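Local coordinates for protein secreted hemophore CSA2 (PDB 4Y7S) that binds heme as a secreted hemophore and helps Candida albicans use iron from human hemoglobin during hyphal growth, at residues A[9-23]-A[34-48]. Numbering follows the deposited sequence.
With HEB (heme b/c), chain D.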
loop_
_atom_site.group_PDB
_atom_site.type_symbol
_atom_site.label_atom_id
_atom_site.label_comp_id
_atom_site.label_asym_id
_atom_site.label_seq_id
_atom_site.Cartn_x
_atom_site.Cartn_y
_atom_site.Cartn_z
ATOM N N VAL A 9 12.017 7.645 19.528
ATOM C CA VAL A 9 12.990 7.340 18.484
ATOM C C VAL A 9 13.837 8.609 18.201
ATOM O O VAL A 9 13.328 9.718 18.345
ATOM C CB VAL A 9 12.250 6.860 17.214
ATOM C CG1 VAL A 9 11.300 7.945 16.692
ATOM C CG2 VAL A 9 13.207 6.444 16.150
ATOM N N PRO A 10 15.122 8.456 17.813
ATOM C CA PRO A 10 15.906 9.633 17.419
ATOM C C PRO A 10 15.251 10.315 16.224
ATOM O O PRO A 10 14.841 9.616 15.309
ATOM C CB PRO A 10 17.270 9.047 17.037
ATOM C CG PRO A 10 17.329 7.726 17.688
ATOM C CD PRO A 10 15.926 7.221 17.725
ATOM N N LYS A 11 15.142 11.637 16.211
ATOM C CA LYS A 11 14.467 12.310 15.092
ATOM C C LYS A 11 15.439 12.731 13.977
ATOM O O LYS A 11 15.246 13.755 13.315
ATOM C CB LYS A 11 13.676 13.501 15.614
ATOM C CG LYS A 11 12.472 13.074 16.432
ATOM C CD LYS A 11 11.888 14.230 17.205
ATOM C CE LYS A 11 10.633 13.807 17.939
ATOM N NZ LYS A 11 10.009 14.950 18.658
ATOM N N THR A 12 16.496 11.940 13.814
ATOM C CA THR A 12 17.466 12.097 12.737
ATOM C C THR A 12 17.993 10.718 12.362
ATOM O O THR A 12 17.854 9.763 13.138
ATOM C CB THR A 12 18.630 13.063 13.177
ATOM O OG1 THR A 12 19.271 13.662 12.042
ATOM C CG2 THR A 12 19.647 12.358 14.025
ATOM N N ALA A 13 18.594 10.588 11.188
ATOM C CA ALA A 13 19.163 9.299 10.801
ATOM C C ALA A 13 20.310 9.432 9.800
ATOM O O ALA A 13 20.397 10.419 9.092
ATOM C CB ALA A 13 18.079 8.401 10.235
ATOM N N SER A 14 21.198 8.436 9.766
ATOM C CA SER A 14 22.292 8.403 8.799
ATOM C C SER A 14 21.793 7.950 7.430
ATOM O O SER A 14 22.105 8.551 6.420
ATOM C CB SER A 14 23.396 7.462 9.282
ATOM O OG SER A 14 23.825 7.832 10.578
ATOM N N ILE A 15 21.024 6.869 7.422
ATOM C CA ILE A 15 20.405 6.345 6.219
ATOM C C ILE A 15 18.898 6.602 6.324
ATOM O O ILE A 15 18.353 7.473 5.661
ATOM C CB ILE A 15 20.687 4.832 6.046
ATOM C CG1 ILE A 15 22.192 4.563 5.961
ATOM C CG2 ILE A 15 19.974 4.279 4.820
ATOM C CD1 ILE A 15 22.545 3.052 6.028
ATOM N N ASN A 16 18.233 5.825 7.171
ATOM C CA ASN A 16 16.848 6.089 7.537
ATOM C C ASN A 16 16.523 5.376 8.857
ATOM O O ASN A 16 17.349 4.635 9.379
ATOM C CB ASN A 16 15.886 5.672 6.411
ATOM C CG ASN A 16 15.958 4.183 6.071
ATOM O OD1 ASN A 16 15.670 3.329 6.904
ATOM N ND2 ASN A 16 16.301 3.875 4.824
ATOM N N GLY A 17 15.332 5.619 9.400
ATOM C CA GLY A 17 14.976 5.111 10.713
ATOM C C GLY A 17 14.925 3.596 10.819
ATOM O O GLY A 17 15.111 3.047 11.903
ATOM N N PHE A 18 14.681 2.923 9.700
ATOM C CA PHE A 18 14.668 1.460 9.661
ATOM C C PHE A 18 16.088 0.920 9.524
ATOM O O PHE A 18 16.540 0.121 10.334
ATOM C CB PHE A 18 13.787 0.984 8.513
ATOM C CG PHE A 18 13.810 -0.523 8.268
ATOM C CD1 PHE A 18 13.112 -1.392 9.092
ATOM C CD2 PHE A 18 14.489 -1.053 7.172
ATOM C CE1 PHE A 18 13.115 -2.782 8.849
ATOM C CE2 PHE A 18 14.494 -2.435 6.916
ATOM C CZ PHE A 18 13.795 -3.295 7.751
ATOM N N ALA A 19 16.783 1.378 8.490
ATOM C CA ALA A 19 18.155 0.971 8.224
ATOM C C ALA A 19 19.107 1.190 9.398
ATOM O O ALA A 19 19.920 0.317 9.692
ATOM C CB ALA A 19 18.678 1.708 7.004
ATOM N N ASP A 20 19.018 2.348 10.057
ATOM C CA ASP A 20 19.958 2.690 11.107
ATOM C C ASP A 20 19.901 1.656 12.233
ATOM O O ASP A 20 20.871 1.441 12.928
ATOM C CB ASP A 20 19.674 4.099 11.680
ATOM C CG ASP A 20 20.197 5.230 10.781
ATOM O OD1 ASP A 20 20.395 4.997 9.566
ATOM O OD2 ASP A 20 20.429 6.357 11.295
ATOM N N ARG A 21 18.753 1.028 12.432
ATOM C CA ARG A 21 18.623 0.087 13.536
ATOM C C ARG A 21 19.366 -1.221 13.305
ATOM O O ARG A 21 19.787 -1.865 14.260
ATOM C CB ARG A 21 17.152 -0.231 13.793
ATOM C CG ARG A 21 16.308 0.962 14.162
ATOM C CD ARG A 21 16.754 1.661 15.479
ATOM N NE ARG A 21 16.067 2.929 15.454
ATOM C CZ ARG A 21 16.611 4.081 15.103
ATOM N NH1 ARG A 21 17.907 4.184 14.860
ATOM N NH2 ARG A 21 15.845 5.151 15.064
ATOM N N ILE A 22 19.546 -1.603 12.046
ATOM C CA ILE A 22 20.031 -2.951 11.735
ATOM C C ILE A 22 21.196 -3.022 10.743
ATOM O O ILE A 22 21.680 -4.119 10.429
ATOM C CB ILE A 22 18.847 -3.810 11.192
ATOM C CG1 ILE A 22 18.295 -3.222 9.905
ATOM C CG2 ILE A 22 17.718 -3.888 12.222
ATOM C CD1 ILE A 22 17.153 -4.068 9.261
ATOM N N TYR A 23 21.659 -1.869 10.270
ATOM C CA TYR A 23 22.582 -1.831 9.149
ATOM C C TYR A 23 23.846 -2.617 9.446
ATOM O O TYR A 23 24.358 -3.327 8.577
ATOM C CB TYR A 23 22.949 -0.383 8.777
ATOM C CG TYR A 23 23.724 -0.306 7.476
ATOM C CD1 TYR A 23 23.075 -0.446 6.260
ATOM C CD2 TYR A 23 25.105 -0.114 7.468
ATOM C CE1 TYR A 23 23.768 -0.387 5.066
ATOM C CE2 TYR A 23 25.812 -0.052 6.278
ATOM C CZ TYR A 23 25.136 -0.189 5.080
ATOM O OH TYR A 23 25.824 -0.135 3.890
ATOM N N VAL A 34 18.325 -1.863 2.208
ATOM C CA VAL A 34 17.707 -0.999 3.215
ATOM C C VAL A 34 17.947 0.493 2.966
ATOM O O VAL A 34 17.414 1.333 3.686
ATOM C CB VAL A 34 18.168 -1.369 4.648
ATOM C CG1 VAL A 34 17.817 -2.837 4.952
ATOM C CG2 VAL A 34 19.649 -1.117 4.864
ATOM N N LYS A 35 18.735 0.806 1.939
ATOM C CA LYS A 35 19.011 2.187 1.544
ATOM C C LYS A 35 17.923 2.732 0.612
ATOM O O LYS A 35 18.080 3.787 -0.003
ATOM C CB LYS A 35 20.383 2.274 0.869
ATOM C CG LYS A 35 21.543 1.922 1.788
ATOM C CD LYS A 35 22.877 2.033 1.059
ATOM C CE LYS A 35 24.052 1.818 1.982
ATOM N NZ LYS A 35 25.346 1.963 1.261
ATOM N N GLN A 36 16.827 1.988 0.508
ATOM C CA GLN A 36 15.653 2.383 -0.253
ATOM C C GLN A 36 15.211 3.810 0.109
ATOM O O GLN A 36 15.168 4.175 1.287
ATOM C CB GLN A 36 14.539 1.367 0.019
ATOM C CG GLN A 36 13.229 1.598 -0.688
ATOM C CD GLN A 36 13.335 1.252 -2.151
ATOM O OE1 GLN A 36 14.124 0.372 -2.527
ATOM N NE2 GLN A 36 12.511 1.904 -2.991
ATOM N N SER A 37 14.883 4.615 -0.894
ATOM C CA SER A 37 14.406 5.973 -0.648
ATOM C C SER A 37 13.105 5.990 0.142
ATOM O O SER A 37 12.226 5.179 -0.096
ATOM C CB SER A 37 14.201 6.712 -1.965
ATOM O OG SER A 37 13.579 7.955 -1.715
ATOM N N THR A 38 12.975 6.932 1.068
ATOM C CA THR A 38 11.749 7.069 1.858
ATOM C C THR A 38 10.801 8.131 1.300
ATOM O O THR A 38 9.744 8.404 1.873
ATOM C CB THR A 38 12.083 7.425 3.316
ATOM O OG1 THR A 38 12.804 8.659 3.349
ATOM C CG2 THR A 38 12.937 6.360 3.935
ATOM N N SER A 39 11.168 8.705 0.157
ATOM C CA SER A 39 10.465 9.852 -0.404
ATOM C C SER A 39 9.051 9.537 -0.921
ATOM O O SER A 39 8.220 10.432 -1.022
ATOM C CB SER A 39 11.320 10.451 -1.529
ATOM O OG SER A 39 11.493 9.520 -2.589
ATOM N N SER A 40 8.771 8.270 -1.224
ATOM C CA SER A 40 7.440 7.866 -1.683
ATOM C C SER A 40 6.562 7.422 -0.511
ATOM O O SER A 40 5.481 6.859 -0.713
ATOM C CB SER A 40 7.543 6.737 -2.708
ATOM O OG SER A 40 8.182 7.183 -3.891
ATOM N N THR A 41 7.016 7.695 0.710
ATOM C CA THR A 41 6.242 7.350 1.899
ATOM C C THR A 41 5.741 8.617 2.583
ATOM O O THR A 41 6.250 9.709 2.334
ATOM C CB THR A 41 7.052 6.550 2.938
ATOM O OG1 THR A 41 7.946 7.428 3.630
ATOM C CG2 THR A 41 7.850 5.431 2.304
ATOM N N PRO A 42 4.723 8.473 3.437
ATOM C CA PRO A 42 4.290 9.572 4.310
ATOM C C PRO A 42 5.123 9.660 5.598
ATOM O O PRO A 42 4.720 10.347 6.526
ATOM C CB PRO A 42 2.855 9.188 4.642
ATOM C CG PRO A 42 2.908 7.646 4.673
ATOM C CD PRO A 42 3.884 7.268 3.600
ATOM N N CYS A 43 6.241 8.935 5.655
ATOM C CA CYS A 43 7.030 8.811 6.890
ATOM C C CYS A 43 8.078 9.894 7.032
ATOM O O CYS A 43 8.817 10.151 6.072
ATOM C CB CYS A 43 7.770 7.475 6.932
ATOM S SG CYS A 43 6.786 5.980 6.749
ATOM N N PRO A 44 8.201 10.486 8.231
ATOM C CA PRO A 44 9.481 11.151 8.446
ATOM C C PRO A 44 10.600 10.154 8.227
ATOM O O PRO A 44 10.449 8.997 8.619
ATOM C CB PRO A 44 9.409 11.607 9.911
ATOM C CG PRO A 44 7.974 11.635 10.237
ATOM C CD PRO A 44 7.354 10.523 9.436
ATOM N N TYR A 45 11.695 10.570 7.603
ATOM C CA TYR A 45 12.709 9.607 7.175
ATOM C C TYR A 45 13.368 8.870 8.349
ATOM O O TYR A 45 13.906 7.772 8.174
ATOM C CB TYR A 45 13.778 10.316 6.337
ATOM C CG TYR A 45 14.902 11.004 7.106
ATOM C CD1 TYR A 45 14.693 12.202 7.773
ATOM C CD2 TYR A 45 16.174 10.458 7.133
ATOM C CE1 TYR A 45 15.728 12.840 8.466
ATOM C CE2 TYR A 45 17.221 11.086 7.822
ATOM C CZ TYR A 45 16.987 12.268 8.490
ATOM O OH TYR A 45 18.009 12.889 9.173
ATOM N N TRP A 46 13.272 9.463 9.542
ATOM C CA TRP A 46 13.874 8.901 10.763
ATOM C C TRP A 46 12.911 7.978 11.503
ATOM O O TRP A 46 13.268 7.390 12.510
ATOM C CB TRP A 46 14.311 10.030 11.713
ATOM C CG TRP A 46 13.278 11.094 11.881
ATOM C CD1 TRP A 46 13.272 12.338 11.292
ATOM C CD2 TRP A 46 12.082 11.029 12.676
ATOM N NE1 TRP A 46 12.149 13.038 11.672
ATOM C CE2 TRP A 46 11.406 12.260 12.520
ATOM C CE3 TRP A 46 11.520 10.054 13.505
ATOM C CZ2 TRP A 46 10.195 12.536 13.162
ATOM C CZ3 TRP A 46 10.315 10.331 14.138
ATOM C CH2 TRP A 46 9.666 11.563 13.961
ATOM N N ASP A 47 11.690 7.845 11.002
ATOM C CA ASP A 47 10.624 7.185 11.735
ATOM C C ASP A 47 10.574 5.665 11.491
ATOM O O ASP A 47 9.950 5.187 10.553
ATOM C CB ASP A 47 9.315 7.845 11.339
ATOM C CG ASP A 47 8.137 7.365 12.140
ATOM O OD1 ASP A 47 8.201 6.346 12.873
ATOM O OD2 ASP A 47 7.117 8.051 12.013
ATOM N N THR A 48 11.233 4.922 12.370
ATOM C CA THR A 48 11.342 3.483 12.276
ATOM C C THR A 48 9.980 2.809 12.133
ATOM O O THR A 48 9.749 2.059 11.203
ATOM C CB THR A 48 12.063 2.935 13.516
ATOM O OG1 THR A 48 13.302 3.634 13.681
ATOM C CG2 THR A 48 12.325 1.443 13.389
HETATM FE FE HEB D . 5.231 7.989 13.084
HETATM C CHA HEB D . 6.224 10.883 14.651
HETATM C CHB HEB D . 6.237 6.197 15.858
HETATM C CHC HEB D . 3.489 5.219 11.984
HETATM C CHD HEB D . 3.722 9.773 10.602
HETATM N NA HEB D . 6.060 8.460 14.946
HETATM C C1A HEB D . 6.438 9.716 15.348
HETATM C C2A HEB D . 7.075 9.602 16.637
HETATM C C3A HEB D . 7.078 8.308 16.976
HETATM C C4A HEB D . 6.435 7.561 15.913
HETATM C CMA HEB D . 7.648 7.660 18.262
HETATM C CAA HEB D . 7.637 10.795 17.455
HETATM C CBA HEB D . 6.665 11.105 18.593
HETATM C CGA HEB D . 7.221 12.173 19.506
HETATM O O1A HEB D . 6.896 12.162 20.721
HETATM O O2A HEB D . 7.983 13.040 19.030
HETATM N NB HEB D . 4.889 6.147 13.804
HETATM C C1B HEB D . 5.467 5.549 14.911
HETATM C C2B HEB D . 5.127 4.137 14.901
HETATM C C3B HEB D . 4.381 3.910 13.819
HETATM C C4B HEB D . 4.224 5.140 13.129
HETATM C CMB HEB D . 5.574 3.095 15.941
HETATM C CAB HEB D . 3.731 2.619 13.287
HETATM C CBB HEB D . 3.497 1.572 14.064
HETATM N NC HEB D . 3.830 7.566 11.616
HETATM C C1C HEB D . 3.319 6.349 11.263
HETATM C C2C HEB D . 2.584 6.449 10.014
HETATM C C3C HEB D . 2.672 7.725 9.633
HETATM C C4C HEB D . 3.444 8.439 10.634
HETATM C CMC HEB D . 1.893 5.241 9.324
HETATM C CAC HEB D . 2.088 8.436 8.399
HETATM C CBC HEB D . 1.196 7.840 7.614
HETATM N ND HEB D . 4.967 10.004 12.716
HETATM C C1D HEB D . 4.381 10.502 11.562
HETATM C C2D HEB D . 4.607 11.922 11.491
HETATM C C3D HEB D . 5.375 12.268 12.761
HETATM C C4D HEB D . 5.561 11.020 13.452
HETATM C CMD HEB D . 4.138 12.878 10.377
HETATM C CAD HEB D . 5.906 13.650 13.184
HETATM C CBD HEB D . 4.913 14.437 14.021
HETATM C CGD HEB D . 5.399 15.866 14.092
HETATM O O1D HEB D . 6.529 16.166 13.598
HETATM O O2D HEB D . 4.641 16.713 14.642
HETATM O O HOH W 1 15.676 7.238 13.664
HETATM O O HOH W 2 16.691 5.953 2.698
#
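Gly17 and Trp46 bring the two segments closest, their CA atoms 3.9 Å apart, with Gly17 CA 3.4 Å from Trp46 O in a CA-H...O contact. Gly17 N donates to Tyr45 O in the carbonyl plane, and the hydroxyl of Thr48 gives a short hydrogen bond (OG1 to Gly17 O, 2.6 Å) from well above the plane of that carbonyl. Beside this tight seam, chi1 of 61° in Asn16 places OD1 to receive Ala19 N, and weakly Phe18 N, as a cap on the turn entering helix 19-22, while ND2 donates to Val34 O (3.0 Å) and to a water that reaches Gln36 O. Val34 is buried against Ala19 CB, the Phe18 ring and, through CG2, the in-plane edge of Tyr23.

In the helical basket of the CFEM domain this contact forms part of the heme pocket: Asp47, next to Trp46, ligates the heme iron through OD2 (2.2 Å), while its OD1 accepts from Cys50 N in helix 48-53. Trp46 CH2 and Val9 CG1 approach the porphyrin. Lys11 CA and Pro44 CB lie over opposite faces of the Trp46 indole, both toward its rim; Lys11 CG adds a CH-pi contact 3.9 Å from the six-membered ring centroid, and the extended chain carries NZ to a weak hydrogen bond with heme propionate O2A.

Packing is looser toward solvent. Tyr45 OH accepts from Ala13 N (3.1 Å) and Thr12 OG1 at a partly exposed edge, and at the far end the extended chain of exposed Lys35 passes CG at 4.1 Å from Ile15 CG2 and brings CE close to Tyr23 OH.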